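Local coordinates for OmpT protein (Vibrio cholerae serotype O1, PDB 6EHE) that probably acts as an outer-membrane porin, a water-filled beta barrel through which small solutes diffuse non-specifically, at residues A[82-87]-A[144-149]; A[155-160]-A[194-199]; A[188-193]-A[207-212]. One frame throughout, in Å; residues are numbered along the deposited sequence.

Contact 1 of 3, residues A[82-87]-A[144-149]; sequences WTTSDD and ELYVGA. With C8E ((hydroxyethyloxy)tri(ethyloxy)octane), chain H; C8E ((hydroxyethyloxy)tri(ethyloxy)octane), chain E.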
loop_
_atom_site.group_PDB
_atom_site.type_symbol
_atom_site.label_atom_id
_atom_site.label_comp_id
_atom_site.label_asym_id
_atom_site.label_seq_id
_atom_site.Cartn_x
_atom_site.Cartn_y
_atom_site.Cartn_z
ATOM N N TRP A 82 6.211 -4.646 -4.673
ATOM C CA TRP A 82 5.030 -3.836 -4.421
ATOM C C TRP A 82 4.650 -3.085 -5.689
ATOM O O TRP A 82 5.496 -2.789 -6.537
ATOM C CB TRP A 82 5.281 -2.847 -3.294
ATOM C CG TRP A 82 5.806 -3.490 -2.066
ATOM C CD1 TRP A 82 7.089 -3.432 -1.577
ATOM C CD2 TRP A 82 5.065 -4.309 -1.164
ATOM N NE1 TRP A 82 7.177 -4.163 -0.408
ATOM C CE2 TRP A 82 5.947 -4.709 -0.138
ATOM C CE3 TRP A 82 3.737 -4.738 -1.122
ATOM C CZ2 TRP A 82 5.544 -5.519 0.910
ATOM C CZ3 TRP A 82 3.332 -5.547 -0.067
ATOM C CH2 TRP A 82 4.240 -5.935 0.926
ATOM N N THR A 83 3.362 -2.789 -5.826
ATOM C CA THR A 83 2.912 -2.052 -6.989
ATOM C C THR A 83 3.406 -0.609 -6.933
ATOM O O THR A 83 3.638 -0.048 -5.863
ATOM C CB THR A 83 1.388 -2.065 -7.078
ATOM O OG1 THR A 83 0.853 -1.395 -5.931
ATOM C CG2 THR A 83 0.833 -3.496 -7.179
ATOM N N THR A 84 3.561 -0.004 -8.115
ATOM C CA THR A 84 3.808 1.429 -8.200
ATOM C C THR A 84 2.773 2.197 -7.406
ATOM O O THR A 84 3.099 3.184 -6.734
ATOM C CB THR A 84 3.766 1.895 -9.658
ATOM O OG1 THR A 84 4.681 1.131 -10.451
ATOM C CG2 THR A 84 4.131 3.342 -9.727
ATOM N N SER A 85 1.504 1.772 -7.487
ATOM C CA SER A 85 0.454 2.461 -6.734
ATOM C C SER A 85 0.704 2.369 -5.247
ATOM O O SER A 85 0.331 3.278 -4.494
ATOM C CB SER A 85 -0.923 1.881 -7.067
ATOM O OG SER A 85 -0.907 0.461 -7.062
ATOM N N ASP A 86 1.360 1.300 -4.805
ATOM C CA ASP A 86 1.651 1.194 -3.383
ATOM C C ASP A 86 2.829 2.078 -2.976
ATOM O O ASP A 86 2.782 2.723 -1.923
ATOM C CB ASP A 86 1.920 -0.266 -3.019
ATOM C CG ASP A 86 2.041 -0.474 -1.526
ATOM O OD1 ASP A 86 1.043 -0.276 -0.802
ATOM O OD2 ASP A 86 3.146 -0.834 -1.086
ATOM N N ASP A 87 3.891 2.112 -3.787
ATOM C CA ASP A 87 4.974 3.070 -3.563
ATOM C C ASP A 87 4.447 4.489 -3.483
ATOM O O ASP A 87 4.829 5.244 -2.594
ATOM C CB ASP A 87 6.009 2.979 -4.684
ATOM C CG ASP A 87 6.620 1.600 -4.808
ATOM O OD1 ASP A 87 6.641 0.823 -3.793
ATOM O OD2 ASP A 87 7.080 1.304 -5.936
ATOM N N GLU A 144 0.080 0.477 -14.619
ATOM C CA GLU A 144 -0.009 1.598 -13.707
ATOM C C GLU A 144 0.920 2.712 -14.177
ATOM O O GLU A 144 2.012 2.461 -14.718
ATOM C CB GLU A 144 0.357 1.163 -12.287
ATOM C CG GLU A 144 -0.804 0.487 -11.551
ATOM C CD GLU A 144 -0.457 0.052 -10.139
ATOM O OE1 GLU A 144 0.759 0.024 -9.826
ATOM O OE2 GLU A 144 -1.381 -0.293 -9.362
ATOM N N LEU A 145 0.476 3.947 -13.938
ATOM C CA LEU A 145 1.206 5.143 -14.322
ATOM C C LEU A 145 0.811 6.265 -13.385
ATOM O O LEU A 145 -0.386 6.533 -13.250
ATOM C CB LEU A 145 0.890 5.554 -15.770
ATOM C CG LEU A 145 1.428 6.947 -16.138
ATOM C CD1 LEU A 145 2.948 6.914 -16.073
ATOM C CD2 LEU A 145 0.976 7.372 -17.510
ATOM N N TYR A 146 1.813 6.920 -12.766
ATOM C CA TYR A 146 1.659 8.044 -11.836
ATOM C C TYR A 146 2.696 9.111 -12.163
ATOM O O TYR A 146 3.803 8.808 -12.617
ATOM C CB TYR A 146 1.855 7.629 -10.351
ATOM C CG TYR A 146 0.751 6.758 -9.801
ATOM C CD1 TYR A 146 0.702 5.399 -10.106
ATOM C CD2 TYR A 146 -0.280 7.299 -9.007
ATOM C CE1 TYR A 146 -0.312 4.603 -9.626
ATOM C CE2 TYR A 146 -1.307 6.495 -8.534
ATOM C CZ TYR A 146 -1.311 5.154 -8.859
ATOM O OH TYR A 146 -2.319 4.331 -8.420
ATOM N N VAL A 147 2.348 10.365 -11.898
ATOM C CA VAL A 147 3.265 11.484 -12.070
ATOM C C VAL A 147 3.147 12.372 -10.854
ATOM O O VAL A 147 2.072 12.497 -10.258
ATOM C CB VAL A 147 2.979 12.316 -13.330
ATOM C CG1 VAL A 147 2.963 11.450 -14.534
ATOM C CG2 VAL A 147 1.647 13.022 -13.196
ATOM N N GLY A 148 4.242 13.026 -10.503
ATOM C CA GLY A 148 4.211 13.894 -9.344
ATOM C C GLY A 148 5.151 15.063 -9.497
ATOM O O GLY A 148 6.051 15.061 -10.342
ATOM N N ALA A 149 4.951 16.055 -8.637
ATOM C CA ALA A 149 5.791 17.236 -8.700
ATOM C C ALA A 149 5.712 17.944 -7.361
ATOM O O ALA A 149 4.721 17.810 -6.639
ATOM C CB ALA A 149 5.349 18.148 -9.845
HETATM C C6 C8E H . 9.419 3.961 -4.544
HETATM C C7 C8E H . 9.827 4.415 -5.956
HETATM C C8 C8E H . 11.328 4.768 -6.095
HETATM O O9 C8E H . 11.521 6.183 -6.094
HETATM C C10 C8E H . 11.559 6.696 -4.770
HETATM C C11 C8E H . 11.448 8.228 -4.726
HETATM O O12 C8E H . 10.895 8.751 -5.929
HETATM C C13 C8E H . 10.415 10.084 -5.809
HETATM C C14 C8E H . 9.307 10.136 -4.759
HETATM O O15 C8E H . 8.023 10.165 -5.352
HETATM C C16 C8E H . 6.999 10.185 -4.362
HETATM C C17 C8E H . 6.062 8.972 -4.483
HETATM O O18 C8E H . 6.723 7.768 -4.136
HETATM C C19 C8E H . 7.097 7.727 -2.765
HETATM C C20 C8E H . 8.057 6.554 -2.568
HETATM O O21 C8E H . 9.394 7.024 -2.615
HETATM C C1 C8E E . 7.123 0.003 -17.938
HETATM C C2 C8E E . 5.943 0.981 -18.039
HETATM C C3 C8E E . 4.710 0.378 -18.721
HETATM C C4 C8E E . 3.418 0.885 -18.064
HETATM C C5 C8E E . 2.228 1.045 -19.015
HETATM C C6 C8E E . 1.051 1.535 -18.179
HETATM C C7 C8E E . 0.203 2.592 -18.890
HETATM C C8 C8E E . -0.676 3.342 -17.890
HETATM O O9 C8E E . -2.059 3.165 -18.126
HETATM C C10 C8E E . -2.572 1.984 -17.545
HETATM C C11 C8E E . -4.094 2.083 -17.476
HETATM O O12 C8E E . -4.686 1.428 -18.578
HETATM O O HOH W 1 3.235 -1.321 -10.853
#
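Glu144 OE1 is gripped from two directions. Ser85 N donates to it at 3.0 Å, with an N-H...O angle of 155°, and approaches from above the carboxylate plane, 52° out of it. Water 1 donates to the same OE1 and accepts a bond from Thr84 N at 3.1 Å. Two successive amides at the start of helix 84-88 are therefore tied to one carboxylate oxygen, one directly and one through water. The glutamate reaches them with an extended chain, running from the barrel wall into the interior.

Ser85 OG donates to the other oxygen, OE2, but the bond is modelled so short that its length is doubtful. OE2 also bonds Tyr190 OH. Thr83 OG1 in turn donates to Ser85 OG at 2.8 Å. Thr83 is the N-cap residue, and its carbonyl O takes Asp87 N at 3.0 Å to close the first turn. The carboxylate lies at the N-terminal end of this helix, which would probably favour its negative charge.

Tyr146 fills in beside the polar group. Its ring lies obliquely against the helix, with CD1 4.0 Å from Thr84 CG2. Thr84 CG2, anti to its own backbone N, is the branch that meets the ring. Farther out, CE1 lies 3.7 Å from Ser85 CA. The ring's hydroxyl bonds Tyr209 OH on the barrel wall.

All five touching residues are buried. A short helix in the long loop between strands 74-78 and 115-121, pinned to the inner barrel wall, is typical of the constriction loop L3 of general porins.

Contact 2 of 3, residues A[155-160]-A[194-199]; sequences AVHAGG and TGEYTI. With C8E ((hydroxyethyloxy)tri(ethyloxy)octane), chain G; C8E ((hydroxyethyloxy)tri(ethyloxy)octane), chain C; C8E ((hydroxyethyloxy)tri(ethyloxy)octane), chain I.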
loop_
_atom_site.group_PDB
_atom_site.type_symbol
_atom_site.label_atom_id
_atom_site.label_comp_id
_atom_site.label_asym_id
_atom_site.label_seq_id
_atom_site.Cartn_x
_atom_site.Cartn_y
_atom_site.Cartn_z
ATOM N N ALA A 155 3.457 19.271 -2.325
ATOM C CA ALA A 155 3.802 18.106 -3.138
ATOM C C ALA A 155 2.525 17.452 -3.646
ATOM O O ALA A 155 1.593 17.234 -2.875
ATOM C CB ALA A 155 4.627 17.099 -2.330
ATOM N N VAL A 156 2.463 17.150 -4.938
ATOM C CA VAL A 156 1.245 16.620 -5.542
ATOM C C VAL A 156 1.592 15.386 -6.345
ATOM O O VAL A 156 2.721 15.232 -6.834
ATOM C CB VAL A 156 0.547 17.625 -6.471
ATOM C CG1 VAL A 156 -0.036 18.771 -5.700
ATOM C CG2 VAL A 156 1.531 18.112 -7.516
ATOM N N HIS A 157 0.606 14.509 -6.505
ATOM C CA HIS A 157 0.748 13.478 -7.525
ATOM C C HIS A 157 -0.614 13.042 -8.037
ATOM O O HIS A 157 -1.646 13.275 -7.414
ATOM C CB HIS A 157 1.551 12.259 -7.051
ATOM C CG HIS A 157 1.119 11.682 -5.740
ATOM N ND1 HIS A 157 0.020 10.848 -5.614
ATOM C CD2 HIS A 157 1.689 11.747 -4.511
ATOM C CE1 HIS A 157 -0.075 10.443 -4.359
ATOM N NE2 HIS A 157 0.916 10.986 -3.666
ATOM N N ALA A 158 -0.602 12.435 -9.212
ATOM C CA ALA A 158 -1.825 11.902 -9.769
ATOM C C ALA A 158 -1.476 10.645 -10.524
ATOM O O ALA A 158 -0.322 10.418 -10.888
ATOM C CB ALA A 158 -2.518 12.898 -10.700
ATOM N N GLY A 159 -2.469 9.827 -10.746
ATOM C CA GLY A 159 -2.295 8.717 -11.654
ATOM C C GLY A 159 -3.166 7.565 -11.221
ATOM O O GLY A 159 -4.024 7.700 -10.355
ATOM N N GLY A 160 -2.917 6.423 -11.841
ATOM C CA GLY A 160 -3.768 5.272 -11.600
ATOM C C GLY A 160 -3.426 4.166 -12.547
ATOM O O GLY A 160 -2.307 4.076 -13.066
ATOM N N THR A 194 -3.564 13.442 -5.257
ATOM C CA THR A 194 -3.159 13.713 -3.886
ATOM C C THR A 194 -2.449 15.055 -3.828
ATOM O O THR A 194 -1.671 15.395 -4.727
ATOM C CB THR A 194 -2.222 12.592 -3.345
ATOM O OG1 THR A 194 -2.932 11.340 -3.309
ATOM C CG2 THR A 194 -1.652 12.911 -1.944
ATOM N N GLY A 195 -2.707 15.796 -2.767
ATOM C CA GLY A 195 -1.899 16.960 -2.440
ATOM C C GLY A 195 -1.511 16.926 -0.989
ATOM O O GLY A 195 -2.332 16.632 -0.128
ATOM N N GLU A 196 -0.228 17.223 -0.715
ATOM C CA GLU A 196 0.355 17.239 0.629
ATOM C C GLU A 196 1.034 18.581 0.874
ATOM O O GLU A 196 1.980 18.950 0.162
ATOM C CB GLU A 196 1.367 16.091 0.823
ATOM C CG GLU A 196 0.755 14.700 0.599
ATOM C CD GLU A 196 1.719 13.563 0.884
ATOM O OE1 GLU A 196 1.788 13.106 2.044
ATOM O OE2 GLU A 196 2.409 13.116 -0.060
ATOM N N TYR A 197 0.584 19.276 1.909
ATOM C CA TYR A 197 0.939 20.654 2.209
ATOM C C TYR A 197 1.761 20.672 3.486
ATOM O O TYR A 197 1.274 20.232 4.540
ATOM C CB TYR A 197 -0.320 21.500 2.397
ATOM C CG TYR A 197 -1.233 21.575 1.185
ATOM C CD1 TYR A 197 -2.042 20.504 0.821
ATOM C CD2 TYR A 197 -1.293 22.724 0.418
ATOM C CE1 TYR A 197 -2.861 20.563 -0.273
ATOM C CE2 TYR A 197 -2.116 22.796 -0.669
ATOM C CZ TYR A 197 -2.900 21.715 -1.016
ATOM O OH TYR A 197 -3.709 21.805 -2.124
ATOM N N THR A 198 2.994 21.170 3.390
ATOM C CA THR A 198 3.863 21.338 4.549
ATOM C C THR A 198 3.744 22.765 5.072
ATOM O O THR A 198 4.099 23.722 4.377
ATOM C CB THR A 198 5.308 21.032 4.182
ATOM O OG1 THR A 198 5.373 19.686 3.713
ATOM C CG2 THR A 198 6.217 21.223 5.386
ATOM N N ILE A 199 3.247 22.898 6.293
ATOM C CA ILE A 199 3.014 24.192 6.925
ATOM C C ILE A 199 3.671 24.103 8.302
ATOM O O ILE A 199 3.056 23.662 9.277
ATOM C CB ILE A 199 1.523 24.530 7.037
ATOM C CG1 ILE A 199 0.863 24.470 5.651
ATOM C CG2 ILE A 199 1.322 25.902 7.676
ATOM C CD1 ILE A 199 -0.602 24.753 5.660
HETATM C C3 C8E G . -7.233 21.059 0.380
HETATM C C4 C8E G . -6.188 22.119 0.711
HETATM C C5 C8E G . -6.025 22.280 2.223
HETATM C C6 C8E G . -4.570 22.588 2.542
HETATM C C7 C8E G . -4.428 23.628 3.632
HETATM C C8 C8E G . -4.459 25.034 3.032
HETATM C C11 C8E C . -8.645 19.351 -2.411
HETATM O O12 C8E C . -7.516 18.609 -2.831
HETATM C C13 C8E C . -6.310 19.092 -2.236
HETATM C C14 C8E C . -5.211 19.210 -3.290
HETATM O O15 C8E C . -5.690 18.507 -4.430
HETATM C C16 C8E C . -4.688 18.089 -5.343
HETATM C C17 C8E C . -3.651 19.196 -5.586
HETATM O O18 C8E C . -4.174 20.298 -6.304
HETATM C C19 C8E C . -3.987 21.533 -5.647
HETATM C C20 C8E C . -2.979 22.374 -6.436
HETATM O O21 C8E C . -3.555 23.620 -6.776
HETATM C C1 C8E I . -11.907 4.575 -12.775
HETATM C C2 C8E I . -11.188 5.907 -12.968
HETATM C C3 C8E I . -10.804 6.134 -14.434
HETATM C C4 C8E I . -9.956 4.976 -14.965
HETATM C C5 C8E I . -8.561 5.434 -15.416
HETATM C C6 C8E I . -7.460 4.418 -15.060
HETATM C C7 C8E I . -6.127 4.754 -15.746
HETATM C C8 C8E I . -5.683 6.192 -15.452
HETATM O O9 C8E I . -4.279 6.230 -15.209
HETATM C C10 C8E I . -3.492 6.937 -16.156
HETATM O O HOH W 2 1.329 10.455 -0.907
#
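His157 and Thr194 sit opposite each other on adjacent antiparallel strands and point the same way, side by side. Thr194 CB lies over one face of the imidazole, displaced toward the rim. It is 3.6 Å from the ring centroid and 29° off the normal, a CH-pi contact. The histidine reaches this place with CG between its backbone N and carbonyl carbon, chi1 50°, which leans the ring over the neighbouring strand. Thr194 OG1 bonds Glu192 OE2 and Thr207 OG1, while ND1 of the imidazole makes a weak bond to Glu192 OE1.

At the ring edge, in its plane, water 2 lies 2.8 Å from His157 NE2. The same water donates to Glu196 OE2 at 3.0 Å. The extended glutamate chain brings its carboxylate along the same face of the sheet. His157 NE2 and Glu196 OE2 are 4.4 Å apart and are linked through the water. Glu196 OE1 is held by Tyr93 OH.

Four backbone bonds fix the register. Ala155 and Glu196 exchange two, and His157 and Thr194 exchange two more. Between these pairs, Val156 faces Gly195 in a non-hydrogen-bonded pair. Val156 CG1 meets C17 of a detergent molecule at 3.6 Å. Another detergent places its C6 over the centre of the Tyr197 ring, 3.6 Å above the plane. The bound detergent is consistent with this being the lipid-facing side of the barrel.

The two strands, 154-175 and 178-199, form a hairpin. Strand 141-151 flanks it beyond Ala155 and Val156, and strand 202-215 continues the sheet beyond Gly195 and Glu196.

Contact 3 of 3, residues A[188-193]-A[207-212]; sequences NSYFEV and TYYNAE. With C8E ((hydroxyethyloxy)tri(ethyloxy)octane), chain I; C8E ((hydroxyethyloxy)tri(ethyloxy)octane), chain C.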
loop_
_atom_site.group_PDB
_atom_site.type_symbol
_atom_site.label_atom_id
_atom_site.label_comp_id
_atom_site.label_asym_id
_atom_site.label_seq_id
_atom_site.Cartn_x
_atom_site.Cartn_y
_atom_site.Cartn_z
ATOM N N ASN A 188 -10.274 -4.014 -11.586
ATOM C CA ASN A 188 -10.276 -2.826 -10.744
ATOM C C ASN A 188 -9.564 -1.754 -11.547
ATOM O O ASN A 188 -8.405 -1.933 -11.933
ATOM C CB ASN A 188 -9.556 -3.093 -9.418
ATOM C CG ASN A 188 -9.661 -1.946 -8.436
ATOM O OD1 ASN A 188 -10.494 -1.047 -8.585
ATOM N ND2 ASN A 188 -8.838 -1.988 -7.390
ATOM N N SER A 189 -10.273 -0.683 -11.852
ATOM C CA SER A 189 -9.712 0.460 -12.548
ATOM C C SER A 189 -9.751 1.626 -11.590
ATOM O O SER A 189 -10.754 1.820 -10.908
ATOM C CB SER A 189 -10.507 0.790 -13.806
ATOM O OG SER A 189 -10.468 -0.332 -14.678
ATOM N N TYR A 190 -8.658 2.376 -11.498
ATOM C CA TYR A 190 -8.633 3.378 -10.442
ATOM C C TYR A 190 -7.784 4.564 -10.856
ATOM O O TYR A 190 -6.857 4.450 -11.671
ATOM C CB TYR A 190 -8.115 2.779 -9.125
ATOM C CG TYR A 190 -6.929 1.886 -9.343
ATOM C CD1 TYR A 190 -7.098 0.536 -9.653
ATOM C CD2 TYR A 190 -5.632 2.384 -9.245
ATOM C CE1 TYR A 190 -6.001 -0.303 -9.880
ATOM C CE2 TYR A 190 -4.527 1.556 -9.451
ATOM C CZ TYR A 190 -4.725 0.218 -9.785
ATOM O OH TYR A 190 -3.636 -0.599 -10.000
ATOM N N PHE A 191 -8.111 5.703 -10.259
ATOM C CA PHE A 191 -7.405 6.942 -10.507
ATOM C C PHE A 191 -7.400 7.741 -9.222
ATOM O O PHE A 191 -8.296 7.600 -8.385
ATOM C CB PHE A 191 -8.037 7.751 -11.644
ATOM C CG PHE A 191 -7.244 8.995 -12.000
ATOM C CD1 PHE A 191 -6.164 8.922 -12.864
ATOM C CD2 PHE A 191 -7.555 10.220 -11.433
ATOM C CE1 PHE A 191 -5.426 10.036 -13.174
ATOM C CE2 PHE A 191 -6.811 11.338 -11.731
ATOM C CZ PHE A 191 -5.744 11.247 -12.599
ATOM N N GLU A 192 -6.405 8.610 -9.083
ATOM C CA GLU A 192 -6.078 9.207 -7.801
ATOM C C GLU A 192 -5.456 10.586 -8.009
ATOM O O GLU A 192 -4.594 10.760 -8.886
ATOM C CB GLU A 192 -5.081 8.283 -7.071
ATOM C CG GLU A 192 -4.335 8.864 -5.889
ATOM C CD GLU A 192 -3.078 9.637 -6.237
ATOM O OE1 GLU A 192 -2.259 9.209 -7.077
ATOM O OE2 GLU A 192 -2.935 10.723 -5.643
ATOM N N VAL A 193 -5.833 11.536 -7.158
ATOM C CA VAL A 193 -5.105 12.799 -7.039
ATOM C C VAL A 193 -4.805 13.064 -5.560
ATOM O O VAL A 193 -5.694 12.950 -4.702
ATOM C CB VAL A 193 -5.895 13.971 -7.652
ATOM C CG1 VAL A 193 -5.188 15.247 -7.371
ATOM C CG2 VAL A 193 -6.062 13.798 -9.166
ATOM N N THR A 207 -6.225 12.942 -0.358
ATOM C CA THR A 207 -6.230 12.070 -1.528
ATOM C C THR A 207 -7.667 11.746 -1.929
ATOM O O THR A 207 -8.476 11.338 -1.095
ATOM C CB THR A 207 -5.449 10.777 -1.282
ATOM O OG1 THR A 207 -4.075 11.081 -1.047
ATOM C CG2 THR A 207 -5.499 9.845 -2.482
ATOM N N TYR A 208 -7.975 11.955 -3.203
ATOM C CA TYR A 208 -9.210 11.500 -3.816
ATOM C C TYR A 208 -8.861 10.294 -4.656
ATOM O O TYR A 208 -7.927 10.359 -5.466
ATOM C CB TYR A 208 -9.833 12.580 -4.714
ATOM C CG TYR A 208 -10.166 13.894 -4.017
ATOM C CD1 TYR A 208 -11.366 14.057 -3.329
ATOM C CD2 TYR A 208 -9.296 14.975 -4.069
ATOM C CE1 TYR A 208 -11.686 15.258 -2.709
ATOM C CE2 TYR A 208 -9.602 16.186 -3.443
ATOM C CZ TYR A 208 -10.795 16.318 -2.766
ATOM O OH TYR A 208 -11.104 17.504 -2.129
ATOM N N TYR A 209 -9.591 9.200 -4.452
ATOM C CA TYR A 209 -9.459 7.999 -5.256
ATOM C C TYR A 209 -10.801 7.665 -5.879
ATOM O O TYR A 209 -11.839 7.801 -5.238
ATOM C CB TYR A 209 -8.970 6.770 -4.430
ATOM C CG TYR A 209 -7.565 6.309 -4.739
ATOM C CD1 TYR A 209 -7.335 5.375 -5.735
ATOM C CD2 TYR A 209 -6.481 6.760 -4.011
ATOM C CE1 TYR A 209 -6.062 4.951 -6.035
ATOM C CE2 TYR A 209 -5.213 6.311 -4.282
ATOM C CZ TYR A 209 -5.008 5.416 -5.316
ATOM O OH TYR A 209 -3.770 4.934 -5.660
ATOM N N ASN A 210 -10.774 7.195 -7.110
ATOM C CA ASN A 210 -11.950 6.664 -7.759
ATOM C C ASN A 210 -11.584 5.297 -8.275
ATOM O O ASN A 210 -10.459 5.095 -8.730
ATOM C CB ASN A 210 -12.438 7.539 -8.920
ATOM C CG ASN A 210 -13.577 6.876 -9.713
ATOM O OD1 ASN A 210 -13.404 6.482 -10.867
ATOM N ND2 ASN A 210 -14.749 6.748 -9.083
ATOM N N ALA A 211 -12.526 4.362 -8.186
ATOM C CA ALA A 211 -12.287 3.024 -8.709
ATOM C C ALA A 211 -13.589 2.414 -9.213
ATOM O O ALA A 211 -14.689 2.817 -8.846
ATOM C CB ALA A 211 -11.650 2.104 -7.655
ATOM N N GLU A 212 -13.433 1.406 -10.040
ATOM C CA GLU A 212 -14.541 0.684 -10.613
ATOM C C GLU A 212 -14.131 -0.774 -10.634
ATOM O O GLU A 212 -13.080 -1.125 -11.182
ATOM C CB GLU A 212 -14.875 1.179 -12.024
ATOM C CG GLU A 212 -16.141 0.541 -12.585
ATOM C CD GLU A 212 -16.287 0.736 -14.068
ATOM O OE1 GLU A 212 -15.474 0.169 -14.830
ATOM O OE2 GLU A 212 -17.215 1.471 -14.453
HETATM C C1 C8E I . -11.907 4.575 -12.775
HETATM C C2 C8E I . -11.188 5.907 -12.968
HETATM C C3 C8E I . -10.804 6.134 -14.434
HETATM C C4 C8E I . -9.956 4.976 -14.965
HETATM C C5 C8E I . -8.561 5.434 -15.416
HETATM C C6 C8E I . -7.460 4.418 -15.060
HETATM C C7 C8E I . -6.127 4.754 -15.746
HETATM C C8 C8E I . -5.683 6.192 -15.452
HETATM O O9 C8E I . -4.279 6.230 -15.209
HETATM C C10 C8E I . -3.492 6.937 -16.156
HETATM C C11 C8E C . -8.645 19.351 -2.411
HETATM O O12 C8E C . -7.516 18.609 -2.831
HETATM C C13 C8E C . -6.310 19.092 -2.236
HETATM C C14 C8E C . -5.211 19.210 -3.290
HETATM O O15 C8E C . -5.690 18.507 -4.430
HETATM C C16 C8E C . -4.688 18.089 -5.343
HETATM C C17 C8E C . -3.651 19.196 -5.586
HETATM O O18 C8E C . -4.174 20.298 -6.304
HETATM C C19 C8E C . -3.987 21.533 -5.647
HETATM C C20 C8E C . -2.979 22.374 -6.436
HETATM O O21 C8E C . -3.555 23.620 -6.776
#
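This is part of a beta hairpin in the porin barrel wall, formed by strands 178-199 and 202-215. Tyr209 and Glu192 face each other as a non-hydrogen-bonded pair on the inner side. Glu192 CB sits over the centre of the Tyr209 ring, 3.4 Å from the centroid and 14° off its normal, a CH-pi contact. The two side chains are modelled too close together, so the detail of this approach is doubtful. Tyr190 runs beside the ring, pointing the same way, and brings CD2 to its edge, 4.1 Å from Tyr209 CE1. Tyr190 CB also packs on Ala211 CB at 3.9 Å. Asn188 OD1 reaches the same methyl, while its ND2 bonds Arg103 O.

Six backbone bonds join Ser189 with Glu212, Phe191 with Asn210 and Val193 with Tyr208. The side chains of these pairs lie on the outer face. There Phe191 CD1 is 3.8 Å from C8 of one detergent molecule, and Val193 CG1 is 3.5 Å from C16 of another.

Inside the barrel, Tyr104 of a loop touches both Tyr190 and Tyr209. Strand 154-175 borders segment 188-193, with Ala158 against Phe191 and Val193. Strand 221-236 borders segment 207-212, where Asp225 holds Asn210 ND2.

Overall arrangement
From the N terminus, contact 1 comes first. It closes a long loop from residues 82-87 to strand 141-151 and ties the helix within the barrel to its wall. It is complete before contact 2 opens, so the two are in series, and contact 3 also follows it. Contacts 2 and 3 cross: segment 188-193 lies between the halves of contact 2, and segment 194-199 lies between those of contact 3. They share strand 178-199 and join three consecutive strands, 154-175, 178-199 and 202-215. Strand 141-151 of contact 1 adds a fourth. Together the contacts link the inserted loop to four neighbouring strands of the barrel.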